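Local atomic coordinates of Lmo2051 protein (Listeria monocytogenes, PDB entry 3I18), a protein that is probably a membrane-bound, ATP-dependent serine endopeptidase of the peptidase S16 family, represented here by its PDZ domain. Residues Val23-Asp34 with Thr56-Gly64. Residues are numbered along the deposited sequence; the frame is centred on the assembly and turned at random.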
ATOM      1  N   VAL A  23     -10.411   3.716  -2.482  1.00 18.27           N
ATOM      2  CA  VAL A  23      -9.336   4.512  -3.084  1.00 11.61           C
ATOM      3  C   VAL A  23      -8.540   3.771  -4.165  1.00 19.14           C
ATOM      4  O   VAL A  23      -8.456   4.222  -5.308  1.00 17.34           O
ATOM      5  CB  VAL A  23      -8.311   4.976  -2.013  1.00 15.64           C
ATOM      6  CG1 VAL A  23      -7.154   5.706  -2.678  1.00 10.60           C
ATOM      7  CG2 VAL A  23      -8.981   5.863  -0.986  1.00  9.71           C
ATOM      8  N   LEU A  24      -7.948   2.638  -3.791  1.00 10.58           N
ATOM      9  CA  LEU A  24      -7.117   1.860  -4.709  1.00  7.01           C
ATOM     10  C   LEU A  24      -7.868   0.827  -5.540  1.00 12.28           C
ATOM     11  O   LEU A  24      -8.986   0.428  -5.209  1.00 16.06           O
ATOM     12  CB  LEU A  24      -6.008   1.150  -3.916  1.00  9.66           C
ATOM     13  CG  LEU A  24      -5.061   2.028  -3.088  1.00 12.44           C
ATOM     14  CD1 LEU A  24      -4.177   1.159  -2.221  1.00 10.13           C
ATOM     15  CD2 LEU A  24      -4.227   2.901  -4.022  1.00 12.36           C
ATOM     16  N   HIS A  25      -7.235   0.407  -6.630  1.00 14.54           N
ATOM     17  CA  HIS A  25      -7.793  -0.606  -7.516  1.00 14.36           C
ATOM     18  C   HIS A  25      -6.660  -1.514  -7.966  1.00 12.53           C
ATOM     19  O   HIS A  25      -5.489  -1.125  -7.938  1.00 16.91           O
ATOM     20  CB  HIS A  25      -8.460   0.032  -8.741  1.00 13.20           C
ATOM     21  CG  HIS A  25      -9.779   0.678  -8.453  1.00 20.12           C
ATOM     22  ND1 HIS A  25      -9.902   2.007  -8.106  1.00 16.75           N
ATOM     23  CD2 HIS A  25     -11.038   0.173  -8.460  1.00 17.37           C
ATOM     24  CE1 HIS A  25     -11.178   2.292  -7.911  1.00 25.85           C
ATOM     25  NE2 HIS A  25     -11.887   1.197  -8.119  1.00 19.09           N
ATOM     26  N   ALA A  26      -7.004  -2.730  -8.370  1.00 14.58           N
ATOM     27  CA  ALA A  26      -6.001  -3.678  -8.829  1.00 12.89           C
ATOM     28  C   ALA A  26      -5.291  -3.082 -10.037  1.00 16.63           C
ATOM     29  O   ALA A  26      -5.935  -2.566 -10.951  1.00 17.64           O
ATOM     30  CB  ALA A  26      -6.667  -4.994  -9.199  1.00 10.08           C
ATOM     31  N   GLY A  27      -3.964  -3.142 -10.025  1.00 13.32           N
ATOM     32  CA  GLY A  27      -3.190  -2.604 -11.128  1.00 14.50           C
ATOM     33  C   GLY A  27      -2.520  -1.282 -10.805  1.00 15.41           C
ATOM     34  O   GLY A  27      -1.563  -0.892 -11.474  1.00 15.71           O
ATOM     35  N   ASP A  28      -3.011  -0.588  -9.785  1.00 12.81           N
ATOM     36  CA  ASP A  28      -2.431   0.694  -9.404  1.00 10.23           C
ATOM     37  C   ASP A  28      -1.005   0.532  -8.902  1.00 12.53           C
ATOM     38  O   ASP A  28      -0.637  -0.499  -8.328  1.00 14.75           O
ATOM     39  CB  ASP A  28      -3.273   1.370  -8.313  1.00 11.42           C
ATOM     40  CG  ASP A  28      -4.646   1.788  -8.803  1.00 11.66           C
ATOM     41  OD1 ASP A  28      -4.896   1.735 -10.024  1.00 14.43           O
ATOM     42  OD2 ASP A  28      -5.482   2.177  -7.965  1.00 12.60           O
ATOM     43  N   LEU A  29      -0.195   1.556  -9.136  1.00  7.65           N
ATOM     44  CA  LEU A  29       1.190   1.549  -8.690  1.00  9.70           C
ATOM     45  C   LEU A  29       1.327   2.553  -7.558  1.00 10.98           C
ATOM     46  O   LEU A  29       1.020   3.733  -7.726  1.00 11.96           O
ATOM     47  CB  LEU A  29       2.127   1.951  -9.834  1.00 14.37           C
ATOM     48  CG  LEU A  29       3.585   2.224  -9.457  1.00 19.67           C
ATOM     49  CD1 LEU A  29       4.267   0.958  -8.971  1.00 16.62           C
ATOM     50  CD2 LEU A  29       4.322   2.785 -10.672  1.00 24.32           C
ATOM     51  N   ILE A  30       1.778   2.080  -6.402  1.00  9.65           N
ATOM     52  CA  ILE A  30       1.975   2.961  -5.253  1.00 10.22           C
ATOM     53  C   ILE A  30       3.432   3.405  -5.281  1.00  5.70           C
ATOM     54  O   ILE A  30       4.340   2.573  -5.248  1.00  9.64           O
ATOM     55  CB  ILE A  30       1.688   2.235  -3.931  1.00  3.95           C
ATOM     56  CG1 ILE A  30       0.205   1.845  -3.866  1.00  4.58           C
ATOM     57  CG2 ILE A  30       2.064   3.130  -2.767  1.00  7.02           C
ATOM     58  CD1 ILE A  30      -0.166   1.030  -2.615  1.00  4.04           C
ATOM     59  N   THR A  31       3.651   4.716  -5.343  1.00  9.57           N
ATOM     60  CA  THR A  31       4.996   5.273  -5.422  1.00  9.84           C
ATOM     61  C   THR A  31       5.554   5.850  -4.130  1.00  8.39           C
ATOM     62  O   THR A  31       6.766   5.881  -3.942  1.00  8.69           O
ATOM     63  CB  THR A  31       5.060   6.363  -6.513  1.00  7.24           C
ATOM     64  OG1 THR A  31       4.099   7.389  -6.227  1.00 13.90           O
ATOM     65  CG2 THR A  31       4.747   5.763  -7.873  1.00 14.38           C
ATOM     66  N   GLU A  32       4.679   6.305  -3.241  1.00  9.43           N
ATOM     67  CA  GLU A  32       5.119   6.872  -1.974  1.00  6.13           C
ATOM     68  C   GLU A  32       4.077   6.640  -0.895  1.00  9.81           C
ATOM     69  O   GLU A  32       2.879   6.556  -1.171  1.00  9.59           O
ATOM     70  CB  GLU A  32       5.387   8.378  -2.109  1.00  7.91           C
ATOM     71  CG  GLU A  32       6.571   8.735  -3.002  1.00  8.67           C
ATOM     72  CD  GLU A  32       7.006  10.187  -2.869  1.00 28.53           C
ATOM     73  OE1 GLU A  32       8.035  10.553  -3.478  1.00 43.88           O
ATOM     74  OE2 GLU A  32       6.331  10.965  -2.165  1.00 21.38           O
ATOM     75  N   ILE A  33       4.553   6.502   0.333  1.00  5.14           N
ATOM     76  CA  ILE A  33       3.684   6.315   1.480  1.00  7.85           C
ATOM     77  C   ILE A  33       4.207   7.281   2.547  1.00 18.29           C
ATOM     78  O   ILE A  33       5.398   7.291   2.874  1.00 14.93           O
ATOM     79  CB  ILE A  33       3.702   4.838   1.966  1.00  6.74           C
ATOM     80  CG1 ILE A  33       2.746   4.667   3.146  1.00  9.14           C
ATOM     81  CG2 ILE A  33       5.118   4.408   2.338  1.00  6.59           C
ATOM     82  CD1 ILE A  33       2.454   3.209   3.482  1.00  8.00           C
ATOM     83  N   ASP A  34       3.306   8.118   3.052  1.00 10.72           N
ATOM     84  CA  ASP A  34       3.621   9.129   4.051  1.00  9.68           C
ATOM     85  C   ASP A  34       4.700  10.118   3.594  1.00 13.00           C
ATOM     86  O   ASP A  34       5.585  10.513   4.360  1.00 11.24           O
ATOM     87  CB  ASP A  34       3.977   8.468   5.390  1.00 10.32           C
ATOM     88  CG  ASP A  34       2.738   8.063   6.180  1.00 11.69           C
ATOM     89  OD1 ASP A  34       2.869   7.419   7.244  1.00 11.52           O
ATOM     90  OD2 ASP A  34       1.615   8.398   5.748  1.00  7.57           O
ATOM     91  N   THR A  56      -3.509   6.688   9.875  1.00  7.89           N
ATOM     92  CA  THR A  56      -3.800   7.122   8.523  1.00  5.27           C
ATOM     93  C   THR A  56      -2.496   7.252   7.749  1.00  5.67           C
ATOM     94  O   THR A  56      -1.530   7.832   8.250  1.00  9.08           O
ATOM     95  CB  THR A  56      -4.501   8.496   8.534  1.00 11.12           C
ATOM     96  OG1 THR A  56      -5.763   8.383   9.204  1.00 11.00           O
ATOM     97  CG2 THR A  56      -4.712   8.995   7.119  1.00 10.48           C
ATOM     98  N   VAL A  57      -2.447   6.691   6.546  1.00  8.19           N
ATOM     99  CA  VAL A  57      -1.244   6.807   5.722  1.00  6.66           C
ATOM    100  C   VAL A  57      -1.580   7.564   4.446  1.00  3.93           C
ATOM    101  O   VAL A  57      -2.662   7.393   3.883  1.00  4.79           O
ATOM    102  CB  VAL A  57      -0.650   5.419   5.330  1.00  4.38           C
ATOM    103  CG1 VAL A  57      -0.113   4.706   6.565  1.00  7.07           C
ATOM    104  CG2 VAL A  57      -1.692   4.567   4.636  1.00  5.95           C
ATOM    105  N   LYS A  58      -0.661   8.410   3.997  1.00  5.82           N
ATOM    106  CA  LYS A  58      -0.865   9.171   2.770  1.00  8.56           C
ATOM    107  C   LYS A  58      -0.290   8.332   1.649  1.00  7.67           C
ATOM    108  O   LYS A  58       0.880   7.953   1.697  1.00  7.50           O
ATOM    109  CB  LYS A  58      -0.137  10.522   2.826  1.00 10.61           C
ATOM    110  CG  LYS A  58      -0.293  11.346   1.545  1.00 10.57           C
ATOM    111  CD  LYS A  58       0.164  12.792   1.719  1.00 20.67           C
ATOM    112  CE  LYS A  58       1.643  12.880   2.057  1.00 29.79           C
ATOM    113  NZ  LYS A  58       2.110  14.297   2.199  1.00 17.85           N
ATOM    114  N   ILE A  59      -1.109   8.039   0.644  1.00  6.27           N
ATOM    115  CA  ILE A  59      -0.668   7.208  -0.466  1.00  9.16           C
ATOM    116  C   ILE A  59      -0.649   7.943  -1.801  1.00  8.94           C
ATOM    117  O   ILE A  59      -1.655   8.534  -2.199  1.00  9.57           O
ATOM    118  CB  ILE A  59      -1.582   5.953  -0.617  1.00 11.23           C
ATOM    119  CG1 ILE A  59      -1.547   5.101   0.656  1.00  9.22           C
ATOM    120  CG2 ILE A  59      -1.122   5.109  -1.797  1.00 14.22           C
ATOM    121  CD1 ILE A  59      -0.210   4.437   0.928  1.00 14.43           C
ATOM    122  N   ASN A  60       0.503   7.936  -2.472  1.00  8.64           N
ATOM    123  CA  ASN A  60       0.613   8.544  -3.798  1.00  9.65           C
ATOM    124  C   ASN A  60       0.641   7.346  -4.746  1.00  6.42           C
ATOM    125  O   ASN A  60       1.461   6.440  -4.587  1.00  8.62           O
ATOM    126  CB  ASN A  60       1.912   9.357  -3.966  1.00  8.03           C
ATOM    127  CG  ASN A  60       1.896  10.674  -3.203  1.00 12.10           C
ATOM    128  OD1 ASN A  60       2.246  10.727  -2.029  1.00 13.58           O
ATOM    129  ND2 ASN A  60       1.479  11.745  -3.875  1.00 16.98           N
ATOM    130  N   TYR A  61      -0.262   7.331  -5.716  1.00  9.09           N
ATOM    131  CA  TYR A  61      -0.342   6.210  -6.648  1.00 11.80           C
ATOM    132  C   TYR A  61      -0.827   6.665  -8.012  1.00 10.82           C
ATOM    133  O   TYR A  61      -1.409   7.736  -8.147  1.00 13.74           O
ATOM    134  CB  TYR A  61      -1.317   5.154  -6.111  1.00 10.47           C
ATOM    135  CG  TYR A  61      -2.747   5.649  -5.989  1.00 10.23           C
ATOM    136  CD1 TYR A  61      -3.142   6.455  -4.922  1.00 11.95           C
ATOM    137  CD2 TYR A  61      -3.694   5.343  -6.964  1.00 11.30           C
ATOM    138  CE1 TYR A  61      -4.447   6.946  -4.833  1.00 10.32           C
ATOM    139  CE2 TYR A  61      -4.995   5.831  -6.883  1.00 12.08           C
ATOM    140  CZ  TYR A  61      -5.363   6.629  -5.819  1.00 13.53           C
ATOM    141  OH  TYR A  61      -6.648   7.115  -5.739  1.00 18.23           O
ATOM    142  N   LYS A  62      -0.590   5.840  -9.023  1.00 12.30           N
ATOM    143  CA  LYS A  62      -1.033   6.157 -10.368  1.00 16.22           C
ATOM    144  C   LYS A  62      -2.174   5.217 -10.709  1.00 15.82           C
ATOM    145  O   LYS A  62      -2.062   4.004 -10.530  1.00 16.77           O
ATOM    146  CB  LYS A  62       0.116   5.981 -11.368  1.00 24.45           C
ATOM    147  CG  LYS A  62       0.750   4.610 -11.320  1.00 30.95           C
ATOM    148  CD  LYS A  62       1.937   4.489 -12.262  1.00 46.01           C
ATOM    149  CE  LYS A  62       1.516   4.533 -13.718  1.00 51.02           C
ATOM    150  NZ  LYS A  62       2.671   4.221 -14.619  1.00 51.96           N
ATOM    151  N   HIS A  63      -3.283   5.789 -11.169  1.00 16.54           N
ATOM    152  CA  HIS A  63      -4.457   5.015 -11.556  1.00 20.15           C
ATOM    153  C   HIS A  63      -4.686   5.251 -13.042  1.00 26.45           C
ATOM    154  O   HIS A  63      -5.076   6.345 -13.450  1.00 25.30           O
ATOM    155  CB  HIS A  63      -5.693   5.461 -10.765  1.00 24.08           C
ATOM    156  CG  HIS A  63      -6.925   4.667 -11.076  1.00 20.04           C
ATOM    157  ND1 HIS A  63      -6.958   3.292 -11.006  1.00 22.57           N
ATOM    158  CD2 HIS A  63      -8.162   5.055 -11.466  1.00 22.07           C
ATOM    159  CE1 HIS A  63      -8.164   2.865 -11.341  1.00 19.53           C
ATOM    160  NE2 HIS A  63      -8.912   3.914 -11.625  1.00 28.47           N
ATOM    161  N   GLY A  64      -4.427   4.226 -13.846  1.00 28.51           N
ATOM    162  CA  GLY A  64      -4.604   4.352 -15.282  1.00 35.90           C
ATOM    163  C   GLY A  64      -3.527   5.225 -15.897  1.00 40.11           C
ATOM    164  O   GLY A  64      -2.458   4.742 -16.268  1.00 48.62           O
TER
HETATM  165  O   HOH W   1       0.996   7.280   9.202  1.00 16.84           O
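Strands 29-33 and 56-63 pair antiparallel, their axes 149° apart, and a classic beta bulge shifts the register where Thr-31 and Glu-32 both face Asn-60: Thr-31 N gives a 2.9 Å hydrogen bond to Asn-60 O, Glu-32 N a weak one to the same oxygen. On the face carrying Ile-30, Ile-33, Ile-59 and Tyr-61, Ile-59 splits its branches, CG2 meeting Ile-30 CG2 at 3.9 Å and CD1 meeting Ile-33 CG1 at 3.7 Å; Phe-44 of helix 41-49 touches both Ile-30 and Ile-33. Tyr-61 places CG between its own backbone N and carbonyl carbon (chi1 63°), and Leu-24 CD2 sits over one ring face, 3.8 Å from the centroid, in a CH-pi contact. At one end His-63 ND1 donates to the syn side of Asp-28 OD1 (2.8 Å, 171°), the imidazole nearly perpendicular to the carboxylate, while His-25 N reaches OD2 from above the carboxylate plane. At the other, Asp-34 OD2 accepts Lys-58 N at 2.9 Å, and OD1 takes Tyr-47 OH and a water shared with Thr-56 O. One carboxylate thus continues the backbone pairing; the other, buried Asp-28, fixes a proton on ND1 and would probably raise the pKa of His-63.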